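Local structure of ATP phosphoribosyltransferase regulatory subunit (3OD1) at residues P83-P88 with Y108-Y113; A124-L129 with G317-L322. The protein is probably required for the first step of histidine biosynthesis, in complex with HisG, and may let histidine feed back on ATP phosphoribosyltransferase activity. One frame throughout, in Å; residues are numbered along the deposited sequence.

Contact 1. Residues P83-P88 with Y108-Y113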
loop_
_atom_site.group_PDB
_atom_site.type_symbol
_atom_site.label_atom_id
_atom_site.label_comp_id
_atom_site.label_asym_id
_atom_site.label_seq_id
_atom_site.Cartn_x
_atom_site.Cartn_y
_atom_site.Cartn_z
ATOM N N PRO B 83 2.998 3.782 13.727
ATOM C CA PRO B 83 2.423 5.112 13.904
ATOM C C PRO B 83 2.939 6.113 12.869
ATOM O O PRO B 83 2.266 7.111 12.587
ATOM C CB PRO B 83 2.878 5.497 15.326
ATOM C CG PRO B 83 4.098 4.682 15.567
ATOM C CD PRO B 83 3.848 3.385 14.860
ATOM N N ASP B 84 4.123 5.859 12.318
ATOM C CA ASP B 84 4.748 6.790 11.377
ATOM C C ASP B 84 5.807 6.049 10.558
ATOM O O ASP B 84 6.122 4.895 10.847
ATOM C CB ASP B 84 5.400 7.949 12.138
ATOM C CG ASP B 84 6.573 7.486 13.022
ATOM O OD1 ASP B 84 6.337 6.853 14.069
ATOM O OD2 ASP B 84 7.737 7.733 12.665
HETATM N N MSE B 85 6.385 6.713 9.561
HETATM C CA MSE B 85 7.454 6.097 8.775
HETATM C C MSE B 85 8.864 6.568 9.154
HETATM O O MSE B 85 9.858 5.956 8.748
HETATM C CB MSE B 85 7.204 6.282 7.273
HETATM C CG MSE B 85 6.148 5.294 6.702
HETATM SE SE MSE B 85 6.642 3.420 7.005
HETATM C CE MSE B 85 8.238 3.321 5.885
ATOM N N THR B 86 8.949 7.645 9.929
ATOM C CA THR B 86 10.250 8.199 10.288
ATOM C C THR B 86 11.029 7.274 11.232
ATOM O O THR B 86 12.206 6.982 10.997
ATOM C CB THR B 86 10.141 9.605 10.902
ATOM O OG1 THR B 86 9.455 10.471 9.989
ATOM C CG2 THR B 86 11.539 10.163 11.188
ATOM N N ALA B 87 10.385 6.811 12.296
ATOM C CA ALA B 87 11.073 5.911 13.222
ATOM C C ALA B 87 11.414 4.552 12.569
ATOM O O ALA B 87 12.525 4.021 12.746
ATOM C CB ALA B 87 10.283 5.753 14.527
ATOM N N PRO B 88 10.472 3.982 11.789
ATOM C CA PRO B 88 10.859 2.771 11.056
ATOM C C PRO B 88 12.009 3.038 10.088
ATOM O O PRO B 88 12.894 2.198 9.969
ATOM C CB PRO B 88 9.568 2.375 10.318
ATOM C CG PRO B 88 8.474 2.861 11.256
ATOM C CD PRO B 88 9.008 4.182 11.795
ATOM N N TYR B 108 8.583 7.293 1.134
ATOM C CA TYR B 108 7.592 6.259 1.409
ATOM C C TYR B 108 6.213 6.723 0.981
ATOM O O TYR B 108 5.968 7.913 0.833
ATOM C CB TYR B 108 7.572 5.930 2.904
ATOM C CG TYR B 108 7.251 7.141 3.755
ATOM C CD1 TYR B 108 8.257 7.991 4.192
ATOM C CD2 TYR B 108 5.935 7.454 4.090
ATOM C CE1 TYR B 108 7.971 9.120 4.973
ATOM C CE2 TYR B 108 5.632 8.582 4.863
ATOM C CZ TYR B 108 6.655 9.408 5.307
ATOM O OH TYR B 108 6.356 10.530 6.065
ATOM N N GLN B 109 5.323 5.760 0.766
ATOM C CA GLN B 109 3.907 6.029 0.632
ATOM C C GLN B 109 3.247 4.860 1.359
ATOM O O GLN B 109 3.272 3.721 0.885
ATOM C CB GLN B 109 3.502 6.071 -0.844
ATOM C CG GLN B 109 2.036 6.333 -1.072
ATOM C CD GLN B 109 1.656 6.311 -2.554
ATOM O OE1 GLN B 109 2.491 6.572 -3.422
ATOM N NE2 GLN B 109 0.382 6.019 -2.840
ATOM N N SER B 110 2.697 5.131 2.536
ATOM C CA SER B 110 2.309 4.054 3.432
ATOM C C SER B 110 1.126 4.417 4.300
ATOM O O SER B 110 0.949 5.578 4.686
ATOM C CB SER B 110 3.476 3.700 4.366
ATOM O OG SER B 110 4.651 3.390 3.643
ATOM N N ASN B 111 0.342 3.405 4.651
ATOM C CA ASN B 111 -0.662 3.580 5.693
ATOM C C ASN B 111 -0.008 3.581 7.063
ATOM O O ASN B 111 0.822 2.721 7.377
ATOM C CB ASN B 111 -1.698 2.467 5.634
ATOM C CG ASN B 111 -2.560 2.537 4.393
ATOM O OD1 ASN B 111 -2.603 3.551 3.704
ATOM N ND2 ASN B 111 -3.259 1.454 4.108
ATOM N N VAL B 112 -0.391 4.552 7.881
ATOM C CA VAL B 112 0.003 4.571 9.285
ATOM C C VAL B 112 -1.255 4.534 10.143
ATOM O O VAL B 112 -2.376 4.679 9.631
ATOM C CB VAL B 112 0.871 5.817 9.617
ATOM C CG1 VAL B 112 2.183 5.749 8.839
ATOM C CG2 VAL B 112 0.129 7.081 9.256
ATOM N N TYR B 113 -1.073 4.333 11.443
ATOM C CA TYR B 113 -2.178 3.912 12.289
ATOM C C TYR B 113 -2.219 4.693 13.595
ATOM O O TYR B 113 -1.192 5.112 14.121
ATOM C CB TYR B 113 -2.095 2.400 12.572
ATOM C CG TYR B 113 -2.032 1.532 11.321
ATOM C CD1 TYR B 113 -3.186 0.995 10.757
ATOM C CD2 TYR B 113 -0.822 1.275 10.699
ATOM C CE1 TYR B 113 -3.130 0.204 9.612
ATOM C CE2 TYR B 113 -0.745 0.487 9.561
ATOM C CZ TYR B 113 -1.903 -0.045 9.021
ATOM O OH TYR B 113 -1.822 -0.804 7.877
#
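A buried, mainly apolar contact lays the turn ahead of helix 86-94 against one face of strand 104-113, with Met85 on Tyr108 as its centre and no hydrogen bond between the two segments. Met85, built as selenomethionine, sets CB squarely over the middle of the Tyr108 ring, 3.4 Å from its centroid and 3° off the normal, a CH-pi contact. Its CG leans over the rim, 3.4 Å from Tyr108 CD2. The bend at chi2 (-58°) then carries SE off the ring toward Ser110, leaving it 3.9 Å from Ser110 OG and in only an oblique Met-aromatic relation to the tyrosine. At the other end Val112 turns its branches up to the turn: its CB lies 3.5 Å from Pro83 O, and CG1 is 3.8 Å from Asp84 CA. Asp84 points the opposite way and ties down the helix start, OD2 taking Ala87 N in a nearly straight capping bond (2.8 Å, 173°) while OD1 is held by Ser61 OG. Arg82 to Thr86 resembles the Arg-Pro-Glu-x-Thr segment beside the histidine site of histidyl-tRNA synthetases, with Asp84 in place of the glutamate; consistent with this, Thr86 touches Tyr277 and Tyr300. Tyr108 OH bonds to Gln128 NE2, fixing the far end of the ring. Around this, Ala87 and Pro88 pack on Val57 of helix 54-60, strand 125-134 pairs with strand 104-113, and Gln109, on the strand's other face, meets helix 21-40.

Contact 2. Residues A124-L129 with G317-L322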
loop_
_atom_site.group_PDB
_atom_site.type_symbol
_atom_site.label_atom_id
_atom_site.label_comp_id
_atom_site.label_asym_id
_atom_site.label_seq_id
_atom_site.Cartn_x
_atom_site.Cartn_y
_atom_site.Cartn_z
ATOM N N ALA B 124 -8.487 5.573 12.161
ATOM C CA ALA B 124 -7.362 4.965 12.852
ATOM C C ALA B 124 -6.335 4.419 11.849
ATOM O O ALA B 124 -5.339 3.809 12.234
ATOM C CB ALA B 124 -7.850 3.866 13.752
ATOM N N GLU B 125 -6.605 4.617 10.562
ATOM C CA GLU B 125 -5.706 4.168 9.500
ATOM C C GLU B 125 -5.782 5.164 8.357
ATOM O O GLU B 125 -6.870 5.451 7.871
ATOM C CB GLU B 125 -6.106 2.771 8.966
ATOM C CG GLU B 125 -5.239 2.365 7.785
ATOM C CD GLU B 125 -5.573 0.982 7.201
ATOM O OE1 GLU B 125 -6.607 0.389 7.570
ATOM O OE2 GLU B 125 -4.789 0.493 6.367
ATOM N N PHE B 126 -4.645 5.692 7.917
ATOM C CA PHE B 126 -4.662 6.665 6.820
ATOM C C PHE B 126 -3.327 6.689 6.095
ATOM O O PHE B 126 -2.301 6.357 6.667
ATOM C CB PHE B 126 -5.034 8.077 7.325
ATOM C CG PHE B 126 -4.089 8.620 8.353
ATOM C CD1 PHE B 126 -2.872 9.162 7.976
ATOM C CD2 PHE B 126 -4.414 8.587 9.697
ATOM C CE1 PHE B 126 -1.989 9.671 8.933
ATOM C CE2 PHE B 126 -3.545 9.088 10.654
ATOM C CZ PHE B 126 -2.331 9.630 10.273
ATOM N N GLU B 127 -3.357 7.068 4.829
ATOM C CA GLU B 127 -2.165 7.004 3.984
ATOM C C GLU B 127 -1.313 8.272 4.112
ATOM O O GLU B 127 -1.823 9.389 4.115
ATOM C CB GLU B 127 -2.565 6.769 2.515
ATOM C CG GLU B 127 -1.411 6.416 1.610
ATOM C CD GLU B 127 -1.862 5.899 0.253
ATOM O OE1 GLU B 127 -3.025 6.155 -0.133
ATOM O OE2 GLU B 127 -1.040 5.242 -0.429
ATOM N N GLN B 128 -0.008 8.081 4.252
ATOM C CA GLN B 128 0.900 9.205 4.371
ATOM C C GLN B 128 2.049 9.014 3.405
ATOM O O GLN B 128 2.518 7.888 3.182
ATOM C CB GLN B 128 1.416 9.308 5.799
ATOM C CG GLN B 128 2.269 10.525 6.063
ATOM C CD GLN B 128 2.631 10.631 7.531
ATOM O OE1 GLN B 128 1.752 10.705 8.393
ATOM N NE2 GLN B 128 3.932 10.604 7.827
ATOM N N LEU B 129 2.503 10.118 2.832
ATOM C CA LEU B 129 3.593 10.073 1.874
ATOM C C LEU B 129 4.626 11.145 2.253
ATOM O O LEU B 129 4.273 12.230 2.714
ATOM C CB LEU B 129 3.006 10.265 0.467
ATOM C CG LEU B 129 3.799 10.529 -0.802
ATOM C CD1 LEU B 129 2.866 10.310 -1.999
ATOM C CD2 LEU B 129 4.331 11.959 -0.810
ATOM N N GLY B 317 6.133 14.920 5.916
ATOM C CA GLY B 317 5.067 13.968 5.674
ATOM C C GLY B 317 3.838 14.704 5.159
ATOM O O GLY B 317 3.584 15.839 5.554
ATOM N N VAL B 318 3.095 14.055 4.269
ATOM C CA VAL B 318 1.864 14.602 3.711
ATOM C C VAL B 318 0.703 13.664 4.022
ATOM O O VAL B 318 0.798 12.473 3.751
ATOM C CB VAL B 318 1.969 14.741 2.187
ATOM C CG1 VAL B 318 0.656 15.316 1.611
ATOM C CG2 VAL B 318 3.170 15.625 1.815
ATOM N N ARG B 319 -0.373 14.202 4.592
ATOM C CA ARG B 319 -1.616 13.446 4.818
ATOM C C ARG B 319 -2.429 13.392 3.543
ATOM O O ARG B 319 -3.013 14.394 3.143
ATOM C CB ARG B 319 -2.464 14.109 5.906
ATOM C CG ARG B 319 -2.068 13.751 7.324
ATOM C CD ARG B 319 -2.525 12.348 7.660
ATOM N NE ARG B 319 -3.961 12.137 7.448
ATOM C CZ ARG B 319 -4.893 12.238 8.399
ATOM N NH1 ARG B 319 -6.167 12.022 8.105
ATOM N NH2 ARG B 319 -4.560 12.558 9.646
ATOM N N ILE B 320 -2.458 12.224 2.905
ATOM C CA ILE B 320 -3.024 12.086 1.569
ATOM C C ILE B 320 -4.521 12.376 1.542
ATOM O O ILE B 320 -5.021 13.054 0.646
ATOM C CB ILE B 320 -2.767 10.677 0.992
ATOM C CG1 ILE B 320 -1.262 10.412 0.880
ATOM C CG2 ILE B 320 -3.441 10.511 -0.362
ATOM C CD1 ILE B 320 -0.571 11.343 -0.053
ATOM N N ASP B 321 -5.246 11.856 2.521
ATOM C CA ASP B 321 -6.686 12.058 2.530
ATOM C C ASP B 321 -7.041 13.535 2.685
ATOM O O ASP B 321 -7.976 14.023 2.060
ATOM C CB ASP B 321 -7.385 11.152 3.563
ATOM C CG ASP B 321 -6.719 11.179 4.939
ATOM O OD1 ASP B 321 -7.310 10.590 5.874
ATOM O OD2 ASP B 321 -5.624 11.775 5.094
ATOM N N LEU B 322 -6.268 14.258 3.492
ATOM C CA LEU B 322 -6.489 15.682 3.661
ATOM C C LEU B 322 -6.154 16.419 2.372
ATOM O O LEU B 322 -6.801 17.401 2.020
ATOM C CB LEU B 322 -5.640 16.220 4.821
ATOM C CG LEU B 322 -6.007 15.721 6.226
ATOM C CD1 LEU B 322 -5.070 16.278 7.315
ATOM C CD2 LEU B 322 -7.460 16.051 6.562
#
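Leu129 O is gripped twice by the neighbouring strand: Val318 N donates a 2.7 Å hydrogen bond to it, and Gly317 CA adds a CA-H...O contact at 3.5 Å. Leu129 N returns a bond to Val318 O (3.0 Å), completing an antiparallel hydrogen-bonded pair; Gln128 and Arg319 form the adjoining non-hydrogen-bonded one. Beyond Arg319, the N-cap residue, the chain turns into helix 320-327, yet Ile320 N still reaches Glu127 O at 3.1 Å, so the hydrogen bonding to strand 125-134 continues one residue past the last strand pair.

On the face of Gln128 and Arg319, the arginine folds back through bends at chi2 (-75°) and chi3 (-55°) until its guanidinium lies flat over the Phe126 ring, centres 3.7 Å apart and planes at 20°, a cation-pi stack. Asp321 holds the guanidinium side-on, with OD2 2.9 Å from Arg319 NE and OD1 2.9 Å from Arg319 NH1, while Leu322 CD1 covers its opposite face. Phe126 and Arg319 probably correspond to the motif 2 phenylalanine and motif 3 arginine that sandwich the adenine of ATP in class II synthetases; here they stack on each other. On the other face Leu129 CB packs on Ile320 CD1. Helix 21-40 covers both there; Glu127 is shared between its Lys27, a salt bridge, and Gln109 NE2 of strand 104-113. Strands 104-113 and 295-298 flank the pair within the sheet.

The centres of contacts 1 and 2 lie about 9 Å apart, and they come in series along the chain, 83-88 with 108-113 closing before 124-129 with 317-322 opens. Strands 104-113 and 125-134, neighbours in the large mixed sheet, join them: Ser110 O and Gln128 N are 2.7 Å apart, a probable hydrogen bond, and Val112 N probably bonds to Phe126 O. These two strands probably correspond to motif 2 of the class II synthetase fold, and strand 313-319 with its helix to motif 3. Contact 1 thus packs a turn on the sheet, whereas contact 2 pairs strand 125-134 with strand 313-319 within it, bringing segments distant in sequence together in the synthetase-like core.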